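PDB 3SK9: putative uncharacterized protein TTHB187 from Thermus thermophilus HB8, which cuts single-stranded DNA in CRISPR antiviral defence, this chain being the metal-dependent N-terminal HD nuclease domain of the endonuclease/helicase Cas3. Local coordinates for residues Met30-Ala35 with Gly228-Glu233; Leu218-Arg223 with Leu235-Glu240; Pro25-Met30 with Arg223-Gly228. All blocks are in the same frame, centred on the assembly; numbering follows the deposited sequence.

Interaction 1 (Met30-Ala35 with Gly228-Glu233); sequences MLDTAA and GDYLKE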
# COMPACT_ATOMS: atom_id res chain seq x y z
N MET A 30 3.74 -6.35 0.27
CA MET A 30 3.75 -4.87 0.43
C MET A 30 4.76 -4.23 -0.52
O MET A 30 4.51 -3.19 -1.16
CB MET A 30 4.04 -4.47 1.90
CG MET A 30 2.89 -4.77 2.93
SD MET A 30 3.54 -4.65 4.66
CE MET A 30 3.91 -2.91 4.77
N LEU A 31 5.92 -4.85 -0.65
CA LEU A 31 6.94 -4.28 -1.54
C LEU A 31 6.53 -4.44 -3.02
O LEU A 31 6.81 -3.53 -3.86
CB LEU A 31 8.30 -4.91 -1.29
CG LEU A 31 8.97 -4.57 0.04
CD1 LEU A 31 10.20 -5.48 0.25
CD2 LEU A 31 9.36 -3.09 0.10
N ASP A 32 5.86 -5.55 -3.34
CA ASP A 32 5.37 -5.74 -4.71
C ASP A 32 4.35 -4.64 -5.07
O ASP A 32 4.33 -4.14 -6.20
CB ASP A 32 4.63 -7.09 -4.87
CG ASP A 32 5.60 -8.29 -4.81
OD1 ASP A 32 6.81 -8.06 -4.93
OD2 ASP A 32 5.10 -9.42 -4.64
N THR A 33 3.47 -4.36 -4.11
CA THR A 33 2.41 -3.34 -4.29
C THR A 33 3.06 -1.98 -4.50
O THR A 33 2.68 -1.21 -5.37
CB THR A 33 1.45 -3.31 -3.05
OG1 THR A 33 0.82 -4.60 -2.93
CG2 THR A 33 0.34 -2.22 -3.22
N ALA A 34 4.03 -1.65 -3.67
CA ALA A 34 4.78 -0.38 -3.86
C ALA A 34 5.50 -0.33 -5.22
O ALA A 34 5.56 0.73 -5.84
CB ALA A 34 5.83 -0.20 -2.73
N ALA A 35 6.02 -1.46 -5.67
CA ALA A 35 6.76 -1.52 -6.93
C ALA A 35 5.79 -1.28 -8.10
O ALA A 35 6.12 -0.56 -9.05
CB ALA A 35 7.51 -2.89 -7.09
N GLY A 228 18.56 -8.01 -0.78
CA GLY A 228 18.79 -6.68 -1.29
C GLY A 228 18.32 -6.46 -2.72
O GLY A 228 17.98 -5.35 -3.11
N ASP A 229 18.28 -7.52 -3.51
CA ASP A 229 17.84 -7.34 -4.89
C ASP A 229 16.32 -7.44 -5.06
O ASP A 229 15.84 -7.38 -6.19
CB ASP A 229 18.56 -8.33 -5.83
CG ASP A 229 18.37 -9.80 -5.41
OD1 ASP A 229 17.52 -10.10 -4.53
OD2 ASP A 229 19.08 -10.66 -5.99
N TYR A 230 15.57 -7.59 -3.96
CA TYR A 230 14.13 -7.86 -4.09
C TYR A 230 13.41 -6.76 -4.86
O TYR A 230 12.59 -7.02 -5.75
CB TYR A 230 13.44 -7.98 -2.71
CG TYR A 230 12.00 -8.45 -2.82
CD1 TYR A 230 11.67 -9.80 -2.75
CD2 TYR A 230 10.96 -7.53 -2.99
CE1 TYR A 230 10.37 -10.25 -2.86
CE2 TYR A 230 9.64 -7.96 -3.12
CZ TYR A 230 9.35 -9.33 -3.01
OH TYR A 230 8.07 -9.78 -3.14
N LEU A 231 13.66 -5.52 -4.49
CA LEU A 231 12.91 -4.44 -5.11
C LEU A 231 13.21 -4.31 -6.62
O LEU A 231 12.32 -4.12 -7.39
CB LEU A 231 13.11 -3.12 -4.33
CG LEU A 231 12.23 -1.92 -4.74
CD1 LEU A 231 10.71 -2.21 -4.57
CD2 LEU A 231 12.63 -0.72 -3.92
N LYS A 232 14.46 -4.48 -7.05
CA LYS A 232 14.79 -4.42 -8.49
C LYS A 232 14.05 -5.48 -9.27
O LYS A 232 13.54 -5.21 -10.35
CB LYS A 232 16.30 -4.61 -8.75
CG LYS A 232 17.16 -3.48 -8.25
CD LYS A 232 18.62 -3.67 -8.68
CE LYS A 232 19.60 -3.10 -7.65
NZ LYS A 232 19.58 -3.88 -6.37
N GLU A 233 13.95 -6.68 -8.69
CA GLU A 233 13.22 -7.76 -9.32
C GLU A 233 11.71 -7.48 -9.31
O GLU A 233 11.04 -7.76 -10.29
CB GLU A 233 13.51 -9.12 -8.65
CG GLU A 233 12.79 -10.29 -9.28
CD GLU A 233 13.18 -10.46 -10.76
OE1 GLU A 233 14.27 -9.96 -11.16
OE2 GLU A 233 12.40 -11.08 -11.51
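Tyr230 and Asp32 make the one hydrogen bond between the two segments, the phenol OH of Tyr230 donating to OD1 of Asp32 over 2.8 Å. The tyrosine side chain leaves the first turn of helix 230-246 with CG opposite the backbone N (chi1 -172°), a rotation that sends the ring out toward helix 26-43 and lays its CD2-CE2 side along Leu31. The carboxylate does not take the phenol in its own plane. The hydroxyl lies 37° above that plane, although the carboxylate and ring planes are nearly parallel, 11° apart, and the two side chains cross at about a right angle. The short bond to the hydroxyl also brings OD1 of Asp32 to 3.4 Å from CE2 of Tyr230. Leu31, the residue before Asp32, packs on the same tyrosine side chain: CB of Leu31 lies aslant of the ring, 3.8 Å from CE2 of Tyr230, and CD1 of Leu31 reaches CD2 of Tyr230 at 3.9 Å. This is helix-on-helix packing within the largely helical Cas3 HD domain, where helix 26-43 carries the metal ligand His29 one turn before Asp32. Asp32 OD2, the other carboxylate oxygen, is taken by a salt bridge from Arg223, which would probably keep the buried acid ionised. Further along, Leu231 has its CG turned opposite the backbone N and leans back toward helix 26-43. Its CD1 methyl meets CB of Ala35 at 4.1 Å and, more loosely, the carbonyl O of Leu31 at 4.2 Å. Arg180 of helix 165-181 touches both Leu31 and Tyr230.

Interaction 2 (Leu218-Arg223 with Leu235-Glu240); sequences LFPYGR and LRLAQE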
# COMPACT_ATOMS: atom_id res chain seq x y z
N LEU A 218 1.44 -12.91 -11.98
CA LEU A 218 2.25 -11.73 -12.30
C LEU A 218 3.41 -11.58 -11.28
O LEU A 218 4.52 -11.12 -11.62
CB LEU A 218 1.35 -10.47 -12.23
CG LEU A 218 0.23 -10.50 -13.30
CD1 LEU A 218 -0.69 -9.28 -13.20
CD2 LEU A 218 0.86 -10.65 -14.71
N PHE A 219 3.10 -11.95 -10.03
CA PHE A 219 4.00 -11.77 -8.90
C PHE A 219 4.08 -13.09 -8.15
O PHE A 219 3.43 -13.30 -7.13
CB PHE A 219 3.48 -10.62 -7.99
CG PHE A 219 3.90 -9.26 -8.48
CD1 PHE A 219 3.10 -8.52 -9.36
CD2 PHE A 219 5.13 -8.76 -8.10
CE1 PHE A 219 3.55 -7.25 -9.85
CE2 PHE A 219 5.60 -7.54 -8.59
CZ PHE A 219 4.82 -6.78 -9.44
N PRO A 220 4.91 -14.00 -8.65
CA PRO A 220 4.94 -15.37 -8.10
C PRO A 220 5.32 -15.44 -6.62
O PRO A 220 6.14 -14.64 -6.13
CB PRO A 220 6.03 -16.06 -8.94
CG PRO A 220 6.27 -15.19 -10.15
CD PRO A 220 5.95 -13.79 -9.69
N TYR A 221 4.75 -16.42 -5.92
CA TYR A 221 5.06 -16.64 -4.51
C TYR A 221 6.44 -17.26 -4.40
O TYR A 221 6.85 -17.97 -5.33
CB TYR A 221 4.05 -17.57 -3.85
CG TYR A 221 2.60 -17.12 -3.92
CD1 TYR A 221 2.25 -15.76 -3.77
CD2 TYR A 221 1.58 -18.03 -4.13
CE1 TYR A 221 0.91 -15.35 -3.82
CE2 TYR A 221 0.24 -17.63 -4.17
CZ TYR A 221 -0.08 -16.28 -4.01
OH TYR A 221 -1.41 -15.89 -4.06
N GLY A 222 7.16 -16.97 -3.31
CA GLY A 222 8.42 -17.64 -3.02
C GLY A 222 9.67 -16.79 -3.20
O GLY A 222 10.81 -17.30 -3.16
N ARG A 223 9.48 -15.48 -3.36
CA ARG A 223 10.62 -14.56 -3.48
C ARG A 223 10.87 -14.08 -2.06
O ARG A 223 9.93 -13.81 -1.32
CB ARG A 223 10.32 -13.38 -4.44
CG ARG A 223 10.25 -13.85 -5.93
CD ARG A 223 9.64 -12.85 -6.89
NE ARG A 223 8.22 -12.73 -6.60
CZ ARG A 223 7.62 -11.62 -6.20
NH1 ARG A 223 8.29 -10.46 -6.12
NH2 ARG A 223 6.30 -11.68 -5.92
N LEU A 235 10.32 -4.52 -9.39
CA LEU A 235 10.10 -3.47 -10.41
C LEU A 235 10.07 -4.07 -11.85
O LEU A 235 9.27 -3.68 -12.70
CB LEU A 235 11.17 -2.39 -10.28
CG LEU A 235 10.86 -1.44 -9.11
CD1 LEU A 235 12.07 -0.59 -8.71
CD2 LEU A 235 9.61 -0.54 -9.43
N ARG A 236 10.93 -5.07 -12.09
CA ARG A 236 10.93 -5.72 -13.40
C ARG A 236 9.62 -6.46 -13.60
O ARG A 236 9.02 -6.41 -14.66
CB ARG A 236 12.11 -6.69 -13.47
CG ARG A 236 12.34 -7.29 -14.88
CD ARG A 236 13.37 -8.45 -14.83
NE ARG A 236 12.81 -9.62 -14.16
CZ ARG A 236 11.89 -10.41 -14.70
NH1 ARG A 236 11.45 -10.16 -15.94
NH2 ARG A 236 11.41 -11.45 -14.03
N LEU A 237 9.17 -7.17 -12.56
CA LEU A 237 7.93 -7.91 -12.65
C LEU A 237 6.76 -6.93 -12.86
O LEU A 237 5.79 -7.23 -13.57
CB LEU A 237 7.70 -8.72 -11.37
CG LEU A 237 8.62 -9.93 -11.14
CD1 LEU A 237 8.36 -10.43 -9.68
CD2 LEU A 237 8.30 -11.02 -12.14
N ALA A 238 6.82 -5.79 -12.20
CA ALA A 238 5.74 -4.79 -12.33
C ALA A 238 5.66 -4.28 -13.77
O ALA A 238 4.58 -4.11 -14.33
CB ALA A 238 6.00 -3.61 -11.38
N GLN A 239 6.81 -4.02 -14.36
CA GLN A 239 6.82 -3.51 -15.73
C GLN A 239 6.25 -4.57 -16.68
O GLN A 239 5.45 -4.25 -17.57
CB GLN A 239 8.23 -3.08 -16.15
CG GLN A 239 8.23 -2.22 -17.45
CD GLN A 239 7.24 -1.03 -17.38
OE1 GLN A 239 7.35 -0.15 -16.52
NE2 GLN A 239 6.25 -1.02 -18.29
N GLU A 240 6.61 -5.83 -16.48
CA GLU A 240 6.06 -6.91 -17.33
C GLU A 240 4.56 -7.04 -17.17
O GLU A 240 3.84 -7.28 -18.13
CB GLU A 240 6.70 -8.28 -17.03
CG GLU A 240 8.07 -8.49 -17.64
CD GLU A 240 8.55 -9.93 -17.45
OE1 GLU A 240 8.77 -10.63 -18.46
OE2 GLU A 240 8.69 -10.37 -16.28
O HOH W 1 4.91 -9.86 -14.05
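Phe219 has CG opposite its carbonyl carbon (chi1 -84°) and the ring turned crosswise (chi2 91°), while Leu237 sets CG beside its backbone N (chi1 -71°) and spreads its two methyls toward the loop. In the HD nuclease domain this joins the loop that follows helix 196-213 to the middle of helix 230-246, so that helix 230-246 runs back past the loop that leads into it. The phenyl ring crosses the leucine obliquely, its CE2 lying 3.7 Å from CB of Leu237. Its CZ reaches the helix backbone, 3.5 Å from N of Ala238, and the methyl CB of Ala238 sits at the ring's edge, in plane. Beyond the ring, the two branches of Leu237 have different neighbours. CD1 lies over one face of the Arg223 guanidinium, offset toward its rim, with NH1 of Arg223 at 3.6 Å, and is also 4.1 Å from the ring carbon CD of Pro220. That guanidinium is held flat in its place by a side-on grip: NE and NH2 of Arg223 both donate to the carbonyl O of Pro220, NE from within the carbonyl plane and NH2 from above it. NH2 has its carboxylate partner on helix 26-43. The CD2 methyl of Leu237 approaches O of Leu218, and beside it a water donates to both Leu218 O and Leu237 O, at 2.8 Å from each.

Interaction 3 (Pro25-Met30 with Arg223-Gly228); sequences PLLAHM and RDPRRG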
# COMPACT_ATOMS: atom_id res chain seq x y z
N PRO A 25 5.55 -13.91 2.14
CA PRO A 25 5.48 -13.05 3.32
C PRO A 25 4.65 -11.78 3.03
O PRO A 25 4.70 -11.27 1.89
CB PRO A 25 6.97 -12.67 3.56
CG PRO A 25 7.76 -13.86 3.04
CD PRO A 25 6.95 -14.33 1.81
N LEU A 26 3.99 -11.24 4.05
CA LEU A 26 3.25 -9.99 3.92
C LEU A 26 4.22 -8.92 3.39
O LEU A 26 3.85 -8.14 2.52
CB LEU A 26 2.71 -9.56 5.27
CG LEU A 26 1.92 -8.23 5.28
CD1 LEU A 26 0.83 -8.23 4.24
CD2 LEU A 26 1.33 -8.04 6.69
N LEU A 27 5.46 -8.88 3.89
CA LEU A 27 6.38 -7.81 3.45
C LEU A 27 6.64 -7.88 1.94
O LEU A 27 6.78 -6.84 1.27
CB LEU A 27 7.72 -7.91 4.19
CG LEU A 27 8.77 -6.88 3.77
CD1 LEU A 27 8.33 -5.44 4.04
CD2 LEU A 27 10.08 -7.23 4.51
N ALA A 28 6.72 -9.10 1.39
CA ALA A 28 6.91 -9.29 -0.04
C ALA A 28 5.72 -8.70 -0.79
O ALA A 28 5.89 -8.02 -1.82
CB ALA A 28 7.07 -10.75 -0.39
N HIS A 29 4.50 -8.95 -0.31
CA HIS A 29 3.32 -8.42 -0.95
C HIS A 29 3.32 -6.90 -0.86
O HIS A 29 2.96 -6.21 -1.81
CB HIS A 29 2.06 -8.98 -0.31
CG HIS A 29 0.81 -8.43 -0.92
ND1 HIS A 29 0.43 -8.71 -2.21
CD2 HIS A 29 -0.14 -7.59 -0.43
CE1 HIS A 29 -0.69 -8.07 -2.50
NE2 HIS A 29 -1.06 -7.39 -1.43
N MET A 30 3.74 -6.35 0.27
CA MET A 30 3.75 -4.87 0.43
C MET A 30 4.76 -4.23 -0.52
O MET A 30 4.51 -3.19 -1.16
CB MET A 30 4.04 -4.47 1.90
CG MET A 30 2.89 -4.77 2.93
SD MET A 30 3.54 -4.65 4.66
CE MET A 30 3.91 -2.91 4.77
N ARG A 223 9.48 -15.48 -3.36
CA ARG A 223 10.62 -14.56 -3.48
C ARG A 223 10.87 -14.08 -2.06
O ARG A 223 9.93 -13.81 -1.32
CB ARG A 223 10.32 -13.38 -4.44
CG ARG A 223 10.25 -13.85 -5.93
CD ARG A 223 9.64 -12.85 -6.89
NE ARG A 223 8.22 -12.73 -6.60
CZ ARG A 223 7.62 -11.62 -6.20
NH1 ARG A 223 8.29 -10.46 -6.12
NH2 ARG A 223 6.30 -11.68 -5.92
N ASP A 224 12.14 -13.94 -1.70
CA ASP A 224 12.50 -13.59 -0.33
C ASP A 224 12.74 -12.10 -0.18
O ASP A 224 13.73 -11.58 -0.71
CB ASP A 224 13.79 -14.37 0.07
CG ASP A 224 14.28 -14.06 1.50
OD1 ASP A 224 15.33 -14.64 1.88
OD2 ASP A 224 13.66 -13.24 2.25
N PRO A 225 11.85 -11.41 0.57
CA PRO A 225 11.94 -9.97 0.70
C PRO A 225 13.12 -9.49 1.57
O PRO A 225 13.39 -8.31 1.61
CB PRO A 225 10.59 -9.58 1.33
CG PRO A 225 10.22 -10.78 2.17
CD PRO A 225 10.66 -11.95 1.29
N ARG A 226 13.83 -10.39 2.23
CA ARG A 226 15.02 -9.97 2.97
C ARG A 226 16.19 -9.67 2.03
O ARG A 226 17.18 -9.07 2.44
CB ARG A 226 15.45 -11.05 3.95
CG ARG A 226 14.47 -11.30 5.09
CD ARG A 226 14.92 -12.50 5.90
NE ARG A 226 14.80 -13.72 5.11
CZ ARG A 226 15.40 -14.87 5.41
NH1 ARG A 226 16.17 -14.95 6.49
NH2 ARG A 226 15.22 -15.94 4.64
N ARG A 227 16.08 -10.07 0.77
CA ARG A 227 17.20 -9.93 -0.16
C ARG A 227 17.33 -8.50 -0.66
O ARG A 227 16.34 -7.86 -0.95
CB ARG A 227 17.02 -10.85 -1.36
CG ARG A 227 17.17 -12.33 -1.02
CD ARG A 227 17.22 -13.13 -2.27
NE ARG A 227 18.56 -13.10 -2.85
CZ ARG A 227 18.82 -13.01 -4.15
NH1 ARG A 227 17.82 -12.94 -5.03
NH2 ARG A 227 20.07 -12.98 -4.57
N GLY A 228 18.56 -8.01 -0.78
CA GLY A 228 18.79 -6.68 -1.29
C GLY A 228 18.32 -6.46 -2.72
O GLY A 228 17.98 -5.35 -3.11
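Pro225 sets its ring against the first turn of helix 26-43, and the ring can be followed atom by atom. CB of Pro225 lies 3.9 Å from the backbone N of Ala28, with the CD2 methyl of Leu27 meeting the same CB at 4.0 Å. The next atom, CG, touches the methyl CB of Ala28 at 4.1 Å and also approaches CB of Pro25. At the far end, CD of Pro225 meets CG of Pro25 at 3.9 Å, where the two proline rings lie aslant. Pro225 is fixed by its neighbours in a type I turn from Asp224 to Arg227. OD2 of Asp224 accepts from the backbone N of Arg226 at 2.9 Å, an Asx turn, and uses its syn lone pair for NE of Arg226, so the Asp224 carboxylate reaches past Pro225 to grip both the backbone and the side chain of Arg226. The proline carbonyl is in turn held by Arg180 of helix 165-181. Pro25 occupies the N-cap position. His29 starts out away from the loop; its NE2 hydrogen-bonds Asp210 and its ring touches Asp75, which are, with His74, the other ligands of the divalent-metal site of this HD-family nuclease.

Overall arrangement
Interactions 1 and 3 use successive turns of helix 26-43, their centres 7 Å apart, while interactions 1 and 2, with centres 8 Å apart, use successive turns of helix 230-246. Arg223 belongs to both interaction 2 and interaction 3 and ties them to interaction 1 through the salt bridge from its NH2 to OD2 of Asp32, 2.9 Å. Ala28 O lies 3.1 Å from Tyr230 OH, a probable hydrogen bond that would compete for the proton given to Asp32 and joins interaction 1 to interaction 3. The group lies close to the metal site: the side chains of Asp32 and Phe219 are about 5 and 7 Å from that of the metal ligand His29, which segment 25-30 itself carries.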